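Local coordinates for WipB (PDB 5NNY), which acts as a Legionella Ser/Thr phosphatase effector, translocated to target the host lysosomal nutrient sensing machinery, and is represented by its phosphatase domain, at residues N20-Q25 with K89-I94; E66-I71 with Q165-A170; K73-L78 with L109-A114; I212-I217 with Y228-A233. One frame throughout, in Å; residues are numbered along the deposited sequence. Where two conformers were deposited one is given.

Contact 1 of 4, residues N20-Q25 with K89-I94; sequences NILVRQ and KLIRLI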
loop_
_atom_site.group_PDB
_atom_site.type_symbol
_atom_site.label_atom_id
_atom_site.label_comp_id
_atom_site.label_asym_id
_atom_site.label_seq_id
_atom_site.Cartn_x
_atom_site.Cartn_y
_atom_site.Cartn_z
ATOM N N ASN A 20 -11.498 -3.120 11.383
ATOM C CA ASN A 20 -12.869 -3.613 11.285
ATOM C C ASN A 20 -12.974 -4.750 10.276
ATOM O O ASN A 20 -13.582 -5.795 10.558
ATOM C CB ASN A 20 -13.802 -2.465 10.905
ATOM C CG ASN A 20 -15.234 -2.720 11.323
ATOM O OD1 ASN A 20 -15.499 -3.371 12.340
ATOM N ND2 ASN A 20 -16.172 -2.187 10.549
ATOM N N ILE A 21 -12.376 -4.569 9.098
ATOM C CA ILE A 21 -12.459 -5.600 8.071
ATOM C C ILE A 21 -11.764 -6.871 8.538
ATOM O O ILE A 21 -12.301 -7.981 8.388
ATOM C CB ILE A 21 -11.881 -5.082 6.743
ATOM C CG1 ILE A 21 -12.673 -3.874 6.246
ATOM C CG2 ILE A 21 -11.910 -6.173 5.680
ATOM C CD1 ILE A 21 -11.958 -3.107 5.127
ATOM N N LEU A 22 -10.581 -6.728 9.149
ATOM C CA LEU A 22 -9.840 -7.884 9.644
ATOM C C LEU A 22 -10.645 -8.664 10.680
ATOM O O LEU A 22 -10.574 -9.893 10.720
ATOM C CB LEU A 22 -8.499 -7.432 10.231
ATOM C CG LEU A 22 -7.457 -6.933 9.240
ATOM C CD1 LEU A 22 -6.340 -6.205 9.972
ATOM C CD2 LEU A 22 -6.895 -8.109 8.435
ATOM N N VAL A 23 -11.417 -7.969 11.522
ATOM C CA VAL A 23 -12.253 -8.652 12.510
ATOM C C VAL A 23 -13.453 -9.317 11.839
ATOM O O VAL A 23 -13.747 -10.500 12.080
ATOM C CB VAL A 23 -12.701 -7.670 13.610
ATOM C CG1 VAL A 23 -13.690 -8.353 14.550
ATOM C CG2 VAL A 23 -11.504 -7.144 14.389
ATOM N N ARG A 24 -14.173 -8.564 11.001
ATOM C CA ARG A 24 -15.405 -9.057 10.395
ATOM C C ARG A 24 -15.145 -10.198 9.419
ATOM O O ARG A 24 -16.042 -11.001 9.157
ATOM C CB ARG A 24 -16.133 -7.912 9.682
ATOM C CG ARG A 24 -16.730 -6.887 10.632
ATOM C CD ARG A 24 -17.400 -5.726 9.894
ATOM N NE ARG A 24 -18.435 -6.152 8.951
ATOM C CZ ARG A 24 -19.693 -6.415 9.292
ATOM N NH1 ARG A 24 -20.077 -6.312 10.562
ATOM N NH2 ARG A 24 -20.566 -6.788 8.369
ATOM N N GLN A 25 -13.941 -10.276 8.862
ATOM C CA GLN A 25 -13.600 -11.325 7.915
ATOM C C GLN A 25 -12.879 -12.491 8.572
ATOM O O GLN A 25 -12.365 -13.361 7.862
ATOM C CB GLN A 25 -12.750 -10.752 6.771
ATOM C CG GLN A 25 -13.541 -9.902 5.781
ATOM C CD GLN A 25 -14.678 -10.677 5.149
ATOM O OE1 GLN A 25 -14.492 -11.798 4.685
ATOM N NE2 GLN A 25 -15.865 -10.084 5.134
ATOM N N LYS A 89 -6.701 -17.629 4.780
ATOM C CA LYS A 89 -7.432 -16.637 4.005
ATOM C C LYS A 89 -6.466 -15.598 3.444
ATOM O O LYS A 89 -5.736 -14.949 4.198
ATOM C CB LYS A 89 -8.465 -15.951 4.898
ATOM C CG LYS A 89 -9.905 -16.304 4.648
ATOM C CD LYS A 89 -10.795 -15.104 4.937
ATOM C CE LYS A 89 -12.183 -15.532 5.382
ATOM N NZ LYS A 89 -13.214 -14.467 5.156
ATOM N N LEU A 90 -6.472 -15.422 2.124
ATOM C CA LEU A 90 -5.647 -14.387 1.506
ATOM C C LEU A 90 -6.327 -13.023 1.590
ATOM O O LEU A 90 -7.516 -12.888 1.285
ATOM C CB LEU A 90 -5.339 -14.721 0.048
ATOM C CG LEU A 90 -4.565 -13.614 -0.696
ATOM C CD1 LEU A 90 -3.178 -13.433 -0.115
ATOM C CD2 LEU A 90 -4.469 -13.905 -2.170
ATOM N N ILE A 91 -5.552 -12.014 1.992
ATOM C CA ILE A 91 -6.003 -10.629 2.111
ATOM C C ILE A 91 -5.301 -9.829 1.025
ATOM O O ILE A 91 -4.069 -9.764 1.007
ATOM C CB ILE A 91 -5.662 -10.041 3.490
ATOM C CG1 ILE A 91 -6.062 -11.011 4.604
ATOM C CG2 ILE A 91 -6.323 -8.699 3.667
ATOM C CD1 ILE A 91 -5.168 -10.914 5.834
ATOM N N ARG A 92 -6.067 -9.218 0.126
ATOM C CA ARG A 92 -5.516 -8.333 -0.895
ATOM C C ARG A 92 -5.905 -6.901 -0.567
ATOM O O ARG A 92 -7.095 -6.586 -0.470
ATOM C CB ARG A 92 -6.016 -8.686 -2.298
ATOM C CG ARG A 92 -5.483 -9.964 -2.878
ATOM C CD ARG A 92 -5.872 -10.096 -4.366
ATOM N NE ARG A 92 -5.288 -11.305 -4.959
ATOM C CZ ARG A 92 -5.848 -12.501 -4.888
ATOM N NH1 ARG A 92 -7.000 -12.629 -4.255
ATOM N NH2 ARG A 92 -5.257 -13.562 -5.432
ATOM N N LEU A 93 -4.904 -6.035 -0.414
ATOM C CA LEU A 93 -5.133 -4.606 -0.252
ATOM C C LEU A 93 -4.986 -3.914 -1.607
ATOM O O LEU A 93 -3.888 -3.856 -2.168
ATOM C CB LEU A 93 -4.153 -4.024 0.769
ATOM C CG LEU A 93 -4.415 -4.250 2.271
ATOM C CD1 LEU A 93 -4.482 -5.724 2.673
ATOM C CD2 LEU A 93 -3.358 -3.511 3.136
ATOM N N ILE A 94 -6.091 -3.373 -2.126
ATOM C CA ILE A 94 -6.047 -2.695 -3.418
ATOM C C ILE A 94 -5.262 -1.383 -3.326
ATOM O O ILE A 94 -4.872 -0.812 -4.355
ATOM C CB ILE A 94 -7.492 -2.514 -3.942
ATOM C CG1 ILE A 94 -7.562 -2.740 -5.446
ATOM C CG2 ILE A 94 -8.064 -1.160 -3.564
ATOM C CD1 ILE A 94 -7.730 -4.196 -5.828
#

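Contact 2 of 4, residues E66-I71 with Q165-A170; sequences ERLEEI and QEAIAA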
loop_
_atom_site.group_PDB
_atom_site.type_symbol
_atom_site.label_atom_id
_atom_site.label_comp_id
_atom_site.label_asym_id
_atom_site.label_seq_id
_atom_site.Cartn_x
_atom_site.Cartn_y
_atom_site.Cartn_z
ATOM N N GLU A 66 5.423 14.054 24.794
ATOM C CA GLU A 66 4.764 13.297 25.856
ATOM C C GLU A 66 3.431 12.740 25.376
ATOM O O GLU A 66 3.133 11.560 25.572
ATOM C CB GLU A 66 4.555 14.177 27.099
ATOM C CG GLU A 66 3.640 13.518 28.148
ATOM C CD GLU A 66 3.167 14.458 29.259
ATOM O OE1 GLU A 66 2.797 13.936 30.333
ATOM O OE2 GLU A 66 3.141 15.698 29.066
ATOM N N ARG A 67 2.619 13.584 24.736
ATOM C CA ARG A 67 1.315 13.161 24.240
ATOM C C ARG A 67 1.441 11.966 23.304
ATOM O O ARG A 67 0.686 10.992 23.414
ATOM C CB ARG A 67 0.636 14.316 23.503
ATOM C CG ARG A 67 0.152 15.483 24.372
ATOM C CD ARG A 67 -0.176 16.657 23.457
ATOM N NE ARG A 67 -0.755 17.828 24.123
ATOM C CZ ARG A 67 -2.012 18.224 23.950
ATOM N NH1 ARG A 67 -2.478 19.322 24.550
ATOM N NH2 ARG A 67 -2.811 17.517 23.174
ATOM N N LEU A 68 2.358 12.059 22.339
ATOM C CA LEU A 68 2.532 11.010 21.335
ATOM C C LEU A 68 3.084 9.721 21.945
ATOM O O LEU A 68 2.662 8.624 21.572
ATOM C CB LEU A 68 3.459 11.506 20.223
ATOM C CG LEU A 68 2.922 12.658 19.379
ATOM C CD1 LEU A 68 4.020 13.298 18.555
ATOM C CD2 LEU A 68 1.814 12.151 18.497
ATOM N N GLU A 69 4.025 9.839 22.888
ATOM C CA GLU A 69 4.559 8.657 23.563
ATOM C C GLU A 69 3.460 7.885 24.283
ATOM O O GLU A 69 3.424 6.651 24.231
ATOM C CB GLU A 69 5.652 9.053 24.565
ATOM C CG GLU A 69 6.884 9.747 23.974
ATOM C CD GLU A 69 7.964 8.792 23.489
ATOM O OE1 GLU A 69 7.684 7.583 23.333
ATOM O OE2 GLU A 69 9.104 9.261 23.270
ATOM N N GLU A 70 2.566 8.590 24.985
ATOM C CA GLU A 70 1.511 7.889 25.714
ATOM C C GLU A 70 0.550 7.187 24.762
ATOM O O GLU A 70 0.108 6.065 25.035
ATOM C CB GLU A 70 0.754 8.855 26.625
ATOM C CG GLU A 70 1.644 9.812 27.442
ATOM C CD GLU A 70 2.657 9.136 28.374
ATOM O OE1 GLU A 70 3.293 8.131 27.994
ATOM O OE2 GLU A 70 2.840 9.640 29.504
ATOM N N ILE A 71 0.222 7.828 23.636
ATOM C CA ILE A 71 -0.625 7.181 22.626
ATOM C C ILE A 71 0.076 5.949 22.072
ATOM O O ILE A 71 -0.525 4.873 21.925
ATOM C CB ILE A 71 -0.958 8.175 21.493
ATOM C CG1 ILE A 71 -1.977 9.223 21.966
ATOM C CG2 ILE A 71 -1.412 7.418 20.217
ATOM C CD1 ILE A 71 -1.991 10.532 21.101
ATOM N N GLN A 165 5.918 11.826 9.885
ATOM C CA GLN A 165 7.113 12.671 9.869
ATOM C C GLN A 165 7.199 13.552 11.103
ATOM O O GLN A 165 8.269 13.693 11.704
ATOM C CB GLN A 165 7.102 13.542 8.616
ATOM C CG GLN A 165 7.231 12.748 7.360
ATOM C CD GLN A 165 7.016 13.603 6.133
ATOM O OE1 GLN A 165 6.039 14.347 6.045
ATOM N NE2 GLN A 165 7.925 13.501 5.180
ATOM N N GLU A 166 6.089 14.181 11.472
ATOM C CA GLU A 166 6.093 15.059 12.632
ATOM C C GLU A 166 6.306 14.283 13.920
ATOM O O GLU A 166 6.953 14.775 14.853
ATOM C CB GLU A 166 4.778 15.814 12.707
ATOM C CG GLU A 166 4.544 16.710 11.518
ATOM C CD GLU A 166 3.234 17.420 11.653
ATOM O OE1 GLU A 166 2.202 16.881 11.189
ATOM O OE2 GLU A 166 3.239 18.496 12.279
ATOM N N ALA A 167 5.728 13.086 14.018
ATOM C CA ALA A 167 5.941 12.306 15.230
ATOM C C ALA A 167 7.395 11.873 15.336
ATOM O O ALA A 167 7.967 11.840 16.433
ATOM C CB ALA A 167 5.000 11.101 15.273
ATOM N N ILE A 168 8.021 11.554 14.205
ATOM C CA ILE A 168 9.440 11.218 14.245
ATOM C C ILE A 168 10.259 12.442 14.632
ATOM O O ILE A 168 11.183 12.357 15.456
ATOM C CB ILE A 168 9.897 10.635 12.899
ATOM C CG1 ILE A 168 9.223 9.281 12.659
ATOM C CG2 ILE A 168 11.398 10.474 12.891
ATOM C CD1 ILE A 168 9.397 8.779 11.222
ATOM N N ALA A 169 9.921 13.601 14.060
ATOM C CA ALA A 169 10.623 14.837 14.390
ATOM C C ALA A 169 10.490 15.182 15.870
ATOM O O ALA A 169 11.421 15.740 16.474
ATOM C CB ALA A 169 10.099 15.990 13.533
ATOM N N ALA A 170 9.341 14.857 16.476
ATOM C CA ALA A 170 9.124 15.145 17.888
ATOM C C ALA A 170 9.837 14.159 18.795
ATOM O O ALA A 170 9.776 14.318 20.022
ATOM C CB ALA A 170 7.625 15.152 18.207
#

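Contact 3 of 4, residues K73-L78 with L109-A114; sequences KQYNAL and LKLLQA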
loop_
_atom_site.group_PDB
_atom_site.type_symbol
_atom_site.label_atom_id
_atom_site.label_comp_id
_atom_site.label_asym_id
_atom_site.label_seq_id
_atom_site.Cartn_x
_atom_site.Cartn_y
_atom_site.Cartn_z
ATOM N N LYS A 73 2.555 3.985 23.258
ATOM C CA LYS A 73 2.710 2.805 24.100
ATOM C C LYS A 73 1.378 2.079 24.269
ATOM O O LYS A 73 1.334 0.847 24.232
ATOM C CB LYS A 73 3.334 3.186 25.449
ATOM C CG LYS A 73 2.418 3.896 26.404
ATOM C CD LYS A 73 3.192 4.736 27.409
ATOM C CE LYS A 73 4.157 3.909 28.232
ATOM N NZ LYS A 73 4.565 4.643 29.466
ATOM N N GLN A 74 0.268 2.814 24.403
ATOM C CA GLN A 74 -1.006 2.127 24.562
ATOM C C GLN A 74 -1.443 1.489 23.252
ATOM O O GLN A 74 -1.999 0.380 23.249
ATOM C CB GLN A 74 -2.111 3.054 25.091
ATOM C CG GLN A 74 -3.347 2.185 25.416
ATOM C CD GLN A 74 -4.577 2.903 25.936
ATOM O OE1 GLN A 74 -4.677 4.123 25.931
ATOM N NE2 GLN A 74 -5.532 2.119 26.405
ATOM N N TYR A 75 -1.198 2.170 22.128
ATOM C CA TYR A 75 -1.510 1.567 20.838
ATOM C C TYR A 75 -0.768 0.249 20.669
ATOM O O TYR A 75 -1.355 -0.758 20.254
ATOM C CB TYR A 75 -1.164 2.525 19.691
ATOM C CG TYR A 75 -1.565 1.948 18.359
ATOM C CD1 TYR A 75 -2.895 1.967 17.954
ATOM C CD2 TYR A 75 -0.635 1.325 17.536
ATOM C CE1 TYR A 75 -3.295 1.422 16.743
ATOM C CE2 TYR A 75 -1.035 0.756 16.323
ATOM C CZ TYR A 75 -2.362 0.825 15.937
ATOM O OH TYR A 75 -2.773 0.277 14.749
ATOM N N ASN A 76 0.531 0.238 20.984
ATOM C CA ASN A 76 1.312 -0.987 20.822
ATOM C C ASN A 76 0.883 -2.064 21.816
ATOM O O ASN A 76 1.003 -3.260 21.518
ATOM C CB ASN A 76 2.807 -0.686 20.960
ATOM C CG ASN A 76 3.358 0.090 19.772
ATOM O OD1 ASN A 76 2.719 0.174 18.720
ATOM N ND2 ASN A 76 4.546 0.646 19.929
ATOM N N ALA A 77 0.391 -1.670 22.996
ATOM C CA ALA A 77 -0.194 -2.651 23.917
ATOM C C ALA A 77 -1.450 -3.288 23.327
ATOM O O ALA A 77 -1.724 -4.474 23.554
ATOM C CB ALA A 77 -0.517 -1.991 25.256
ATOM N N LEU A 78 -2.251 -2.509 22.591
ATOM C CA LEU A 78 -3.416 -3.102 21.938
ATOM C C LEU A 78 -2.988 -4.060 20.836
ATOM O O LEU A 78 -3.540 -5.160 20.713
ATOM C CB LEU A 78 -4.332 -2.008 21.386
ATOM C CG LEU A 78 -5.015 -1.076 22.391
ATOM C CD1 LEU A 78 -5.848 -0.001 21.687
ATOM C CD2 LEU A 78 -5.885 -1.867 23.362
ATOM N N LEU A 109 1.065 0.517 9.934
ATOM C CA LEU A 109 2.351 -0.178 9.873
ATOM C C LEU A 109 2.459 -1.236 10.965
ATOM O O LEU A 109 2.979 -2.335 10.732
ATOM C CB LEU A 109 3.505 0.819 9.983
ATOM C CG LEU A 109 3.796 1.689 8.757
ATOM C CD1 LEU A 109 4.893 2.720 9.072
ATOM C CD2 LEU A 109 4.198 0.806 7.576
ATOM N N LYS A 110 1.980 -0.916 12.171
ATOM C CA LYS A 110 2.014 -1.881 13.266
ATOM C C LYS A 110 1.051 -3.025 13.014
ATOM O O LYS A 110 1.320 -4.165 13.413
ATOM C CB LYS A 110 1.673 -1.208 14.596
ATOM C CG LYS A 110 2.760 -0.274 15.116
ATOM C CD LYS A 110 4.132 -0.939 15.118
ATOM C CE LYS A 110 4.493 -1.513 16.488
ATOM N NZ LYS A 110 5.746 -2.351 16.421
ATOM N N LEU A 111 -0.089 -2.734 12.381
ATOM C CA LEU A 111 -1.041 -3.790 12.040
ATOM C C LEU A 111 -0.451 -4.743 11.013
ATOM O O LEU A 111 -0.568 -5.964 11.154
ATOM C CB LEU A 111 -2.356 -3.194 11.523
ATOM C CG LEU A 111 -3.317 -2.768 12.639
ATOM C CD1 LEU A 111 -4.479 -2.003 12.069
ATOM C CD2 LEU A 111 -3.831 -3.989 13.432
ATOM N N LEU A 112 0.170 -4.198 9.962
ATOM C CA LEU A 112 0.848 -5.038 8.983
ATOM C C LEU A 112 1.920 -5.900 9.643
ATOM O O LEU A 112 2.070 -7.076 9.308
ATOM C CB LEU A 112 1.466 -4.182 7.873
ATOM C CG LEU A 112 0.488 -3.379 7.013
ATOM C CD1 LEU A 112 1.220 -2.508 5.976
ATOM C CD2 LEU A 112 -0.530 -4.328 6.325
ATOM N N GLN A 113 2.698 -5.321 10.559
ATOM C CA GLN A 113 3.746 -6.087 11.237
ATOM C C GLN A 113 3.174 -7.266 12.024
ATOM O O GLN A 113 3.710 -8.381 11.974
ATOM C CB GLN A 113 4.532 -5.157 12.155
ATOM C CG GLN A 113 5.735 -5.785 12.846
ATOM C CD GLN A 113 6.451 -4.741 13.684
ATOM O OE1 GLN A 113 5.811 -4.005 14.424
ATOM N NE2 GLN A 113 7.771 -4.650 13.546
ATOM N N ALA A 114 2.079 -7.044 12.749
ATOM C CA ALA A 114 1.439 -8.136 13.482
ATOM C C ALA A 114 0.876 -9.193 12.536
ATOM O O ALA A 114 0.980 -10.394 12.805
ATOM C CB ALA A 114 0.331 -7.591 14.379
#

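Contact 4 of 4, residues I212-I217 with Y228-A233; sequences IGLNHI and YSEESA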
loop_
_atom_site.group_PDB
_atom_site.type_symbol
_atom_site.label_atom_id
_atom_site.label_comp_id
_atom_site.label_asym_id
_atom_site.label_seq_id
_atom_site.Cartn_x
_atom_site.Cartn_y
_atom_site.Cartn_z
ATOM N N ILE A 212 -6.433 -0.918 -15.515
ATOM C CA ILE A 212 -5.447 -1.263 -16.528
ATOM C C ILE A 212 -6.067 -2.262 -17.495
ATOM O O ILE A 212 -7.204 -2.711 -17.323
ATOM C CB ILE A 212 -4.177 -1.866 -15.918
ATOM C CG1 ILE A 212 -4.554 -3.161 -15.180
ATOM C CG2 ILE A 212 -3.494 -0.845 -14.978
ATOM C CD1 ILE A 212 -3.374 -4.055 -14.841
ATOM N N GLY A 213 -5.281 -2.639 -18.499
ATOM C CA GLY A 213 -5.691 -3.675 -19.424
ATOM C C GLY A 213 -4.543 -4.623 -19.666
ATOM O O GLY A 213 -3.485 -4.489 -19.039
ATOM N N LEU A 214 -4.735 -5.583 -20.578
ATOM C CA LEU A 214 -3.628 -6.440 -21.000
ATOM C C LEU A 214 -2.468 -5.641 -21.586
ATOM O O LEU A 214 -1.320 -6.099 -21.540
ATOM C CB LEU A 214 -4.121 -7.470 -22.023
ATOM C CG LEU A 214 -5.180 -8.463 -21.557
ATOM C CD1 LEU A 214 -5.690 -9.304 -22.746
ATOM C CD2 LEU A 214 -4.620 -9.371 -20.480
ATOM N N ASN A 215 -2.741 -4.460 -22.152
ATOM C CA ASN A 215 -1.666 -3.663 -22.730
ATOM C C ASN A 215 -0.681 -3.216 -21.652
ATOM O O ASN A 215 0.526 -3.162 -21.898
ATOM C CB ASN A 215 -2.238 -2.454 -23.473
ATOM C CG ASN A 215 -3.298 -1.717 -22.674
ATOM O OD1 ASN A 215 -4.257 -2.318 -22.186
ATOM N ND2 ASN A 215 -3.124 -0.394 -22.522
ATOM N N HIS A 216 -1.182 -2.888 -20.457
ATOM C CA HIS A 216 -0.287 -2.520 -19.357
ATOM C C HIS A 216 0.590 -3.694 -18.944
ATOM O O HIS A 216 1.781 -3.526 -18.658
ATOM C CB HIS A 216 -1.088 -2.032 -18.143
ATOM C CG HIS A 216 -1.776 -0.724 -18.348
ATOM N ND1 HIS A 216 -3.030 -0.618 -18.909
ATOM C CD2 HIS A 216 -1.377 0.542 -18.073
ATOM C CE1 HIS A 216 -3.380 0.656 -18.964
ATOM N NE2 HIS A 216 -2.395 1.380 -18.459
ATOM N N ILE A 217 0.007 -4.890 -18.864
ATOM C CA ILE A 217 0.774 -6.064 -18.456
ATOM C C ILE A 217 1.857 -6.365 -19.482
ATOM O O ILE A 217 2.997 -6.697 -19.133
ATOM C CB ILE A 217 -0.182 -7.257 -18.237
ATOM C CG1 ILE A 217 -1.237 -6.866 -17.215
ATOM C CG2 ILE A 217 0.579 -8.516 -17.808
ATOM C CD1 ILE A 217 -2.345 -7.900 -17.052
ATOM N N TYR A 228 6.427 -11.969 -22.264
ATOM C CA TYR A 228 4.987 -11.797 -22.146
ATOM C C TYR A 228 4.302 -12.925 -22.909
ATOM O O TYR A 228 4.563 -13.118 -24.100
ATOM C CB TYR A 228 4.524 -10.445 -22.695
ATOM C CG TYR A 228 3.012 -10.292 -22.665
ATOM C CD1 TYR A 228 2.359 -9.918 -21.491
ATOM C CD2 TYR A 228 2.234 -10.542 -23.805
ATOM C CE1 TYR A 228 0.984 -9.780 -21.450
ATOM C CE2 TYR A 228 0.853 -10.398 -23.773
ATOM C CZ TYR A 228 0.233 -10.030 -22.587
ATOM O OH TYR A 228 -1.145 -9.900 -22.535
ATOM N N SER A 229 3.425 -13.658 -22.230
ATOM C CA SER A 229 2.629 -14.694 -22.880
ATOM C C SER A 229 1.187 -14.577 -22.421
ATOM O O SER A 229 0.923 -14.485 -21.219
ATOM C CB SER A 229 3.165 -16.102 -22.586
ATOM O OG SER A 229 2.281 -17.104 -23.088
ATOM N N GLU A 230 0.260 -14.581 -23.386
ATOM C CA GLU A 230 -1.170 -14.553 -23.107
ATOM C C GLU A 230 -1.880 -15.716 -23.789
ATOM O O GLU A 230 -3.031 -15.580 -24.215
ATOM C CB GLU A 230 -1.794 -13.229 -23.547
ATOM C CG GLU A 230 -1.562 -12.909 -25.020
ATOM C CD GLU A 230 -2.324 -11.679 -25.467
ATOM O OE1 GLU A 230 -2.613 -11.569 -26.680
ATOM O OE2 GLU A 230 -2.642 -10.828 -24.601
ATOM N N GLU A 231 -1.200 -16.859 -23.916
ATOM C CA GLU A 231 -1.784 -17.965 -24.658
ATOM C C GLU A 231 -2.910 -18.646 -23.896
ATOM O O GLU A 231 -3.662 -19.422 -24.500
ATOM C CB GLU A 231 -0.696 -18.974 -25.031
ATOM C CG GLU A 231 0.239 -18.458 -26.114
ATOM C CD GLU A 231 -0.522 -17.823 -27.267
ATOM O OE1 GLU A 231 -1.249 -18.560 -27.971
ATOM O OE2 GLU A 231 -0.414 -16.585 -27.454
ATOM N N SER A 232 -3.046 -18.360 -22.605
ATOM C CA SER A 232 -4.064 -18.947 -21.740
ATOM C C SER A 232 -4.068 -18.146 -20.448
ATOM O O SER A 232 -3.167 -17.337 -20.202
ATOM C CB SER A 232 -3.792 -20.424 -21.457
ATOM O OG SER A 232 -2.636 -20.591 -20.646
ATOM N N ALA A 233 -5.090 -18.385 -19.618
ATOM C CA ALA A 233 -5.119 -17.756 -18.296
ATOM C C ALA A 233 -3.921 -18.181 -17.454
ATOM O O ALA A 233 -3.323 -17.352 -16.752
ATOM C CB ALA A 233 -6.416 -18.109 -17.561
#

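Contact 1 of 4, residues N20-Q25 with K89-I94
K89 and Q25 cross at about a right angle, and the lysine ends against the close of helix 15-24. K89 NZ donates a hydrogen bond of 3.0 Å to Q25 O. The nitrogen comes in at a C=O...N angle of 131° and is tilted 24° from the carbonyl plane. Q25 is the first residue past the helix, so the lysine meets a carbonyl at the C-terminal end, where the helix dipole would probably welcome a positive charge. The side chain of Q25 folds back at chi2 (-58°). This brings its amide oxygen OE1 to 3.0 Å from K89 NZ as well. K89 CE is carried along beside Q25 O, at 3.3 Å.

One turn earlier the contact is apolar. L22 and I91 also cross at about a right angle. They meet only through their outermost methyls, L22 CD2 and I91 CD1, at 4.2 Å. I91 points its side chain from the strand toward the helix, while M8 of the neighbouring strand 6-8 lies beside it. L22 also rests on I28, and K89 on I6 and I27.

Helix 15-24 thus packs on strand 90-93 beside edge strand 6-8. This helix-on-sheet layer belongs to the mixed-sheet core of the calcineurin-like phosphoesterase fold.

Contact 2 of 4, residues E66-I71 with Q165-A170
L68 reaches from helix 64-79 to A167 in the last turn of helix 159-169 and to A170 just past its end. Two residues before it, E66 begins the segment on the exposed side of the helix, where its OE2 is hydrogen-bonded to N63. R67 does not touch the partner helix either. Its guanidinium forms a salt bridge with E46 and a hydrogen bond to N63, which ties this part of the helix to the chain before it.

L68 then supplies the whole of the first segment's touching surface. Its CG stands anti to the carbonyl carbon (chi1 -66°), and the chain runs on toward the other helix. One branch does the work: L68 CD1 lies 4.0 Å from A167 CA. The same methyl is 4.1 Å from A167 CB and also 4.1 Å from A170 CB. The leucine methyl therefore sits against two alanines three residues apart, about one helical turn. Their small side chains let the backbones come near, with the CA atoms of L68 and A167 7.1 Å apart.

This is helix-to-helix packing in the helical part of the phosphatase domain, well away from the centre of the chain. Helix 64-79 lies in a predicted coiled coil, but here its partner is the end of a short helix, and the link is a single leucine. A172, in the loop that follows, also touches L68.

E69 comes next. Its end leans nearer to the other helix but stops short of contact. E70 follows on the exposed side. I71 is buried again, one turn after L68, but it packs on E46 instead of the alanines.

Contact 3 of 4, residues K73-L78 with L109-A114
Two helices, 64-79 and 105-117, pack side by side here, partly buried, through Y75 and N76 on one and K110 and L111 on the other. The short segments run nearly the same way, 28° apart, with their axes 10.9 Å from each other.

Y75 bridges the gap. Its ring is thrown across with CG anti to the backbone N (chi1 -176°). The ring edge meets the lysine, with K110 CB near the ring plane and 3.8 Å from Y75 CE2. Further out, Y75 OH lies 3.7 Å from L111 CG, and the hydroxyl is hydrogen-bonded to the carbonyl of F107. Rings of F107 and F38 also meet the tyrosine ring.

N76 crosses K110 at about a right angle. Its OD1 approaches K110 CE at 3.3 Å, while its ND2 is hydrogen-bonded to Y106. The lysine chain bends at chi2 and chi3 past the amide. Its NZ then bonds to Q113 OE1 at 2.6 Å, in the carbonyl plane, and pairs with E177 of helix 175-186.

This is near-parallel helix-helix packing, joining the predicted coiled-coil helix to the helix between strands 90-93 and 121-125, a beta-alpha-beta unit of the phosphoesterase fold.

Contact 4 of 4, residues I212-I217 with Y228-A233
Y228 sets its ring edge and hydroxyl against I217 and L214 in the first turn of helix 214-224. The segments join this helix to the loop that leads on to helix 233-253, the connection between two successive helices, beside the mixed sheet of the phosphoesterase fold.

I217 crosses the tyrosine at about a right angle. Its methyl I217 CG2 lies at the ring edge, near the plane, 3.9 Å from Y228 CE1. At the far end of the ring, Y228 OH is 3.9 Å from L214 CB. The outer methyl L214 CD1 instead meets the glutamate, 3.9 Å from E230 OE2.

The next layer fixes the tyrosine. Y228 CG is anti to the backbone N (chi1 176°), which swings the ring over to the helix. Y228 OH donates a hydrogen bond of 2.7 Å to E230 OE2. The hydroxyl arrives on the anti side of the carboxylate, 31° out of its plane. E230 OE1 has a long, weak ion pair with R218. Beyond these, L236 of helix 233-253 touches both L214 and Y228, and I243 touches I217.

The helix start has its own support. G213 stands at the N-cap, and N215 is hydrogen-bonded to I294 and Y290. H216 NE2 is held by the carbonyl of R288, while G213 N donates to H216 ND1 at 3.1 Å, tilted 28° from the imidazole plane.

How the contacts relate
Contact 1 is nearest the core: it is buried, and it sets a helix on a strand of the main sheet. Contacts 2 and 3 share helix 64-79 and lie on the same side of the chain's centre, about 15 Å apart between centres. Contact 2 is buried and purely apolar across its segments. Contact 3 is partly buried and mixes an aromatic edge with lysine and amide atoms. Contact 4 is also partly buried and lies on the opposite side of the centre from both, about 46 Å from contact 2 between centres. Contact 1 alone has a hydrogen bond linking its segments; in contacts 3 and 4 polar groups bond within a segment or outside it.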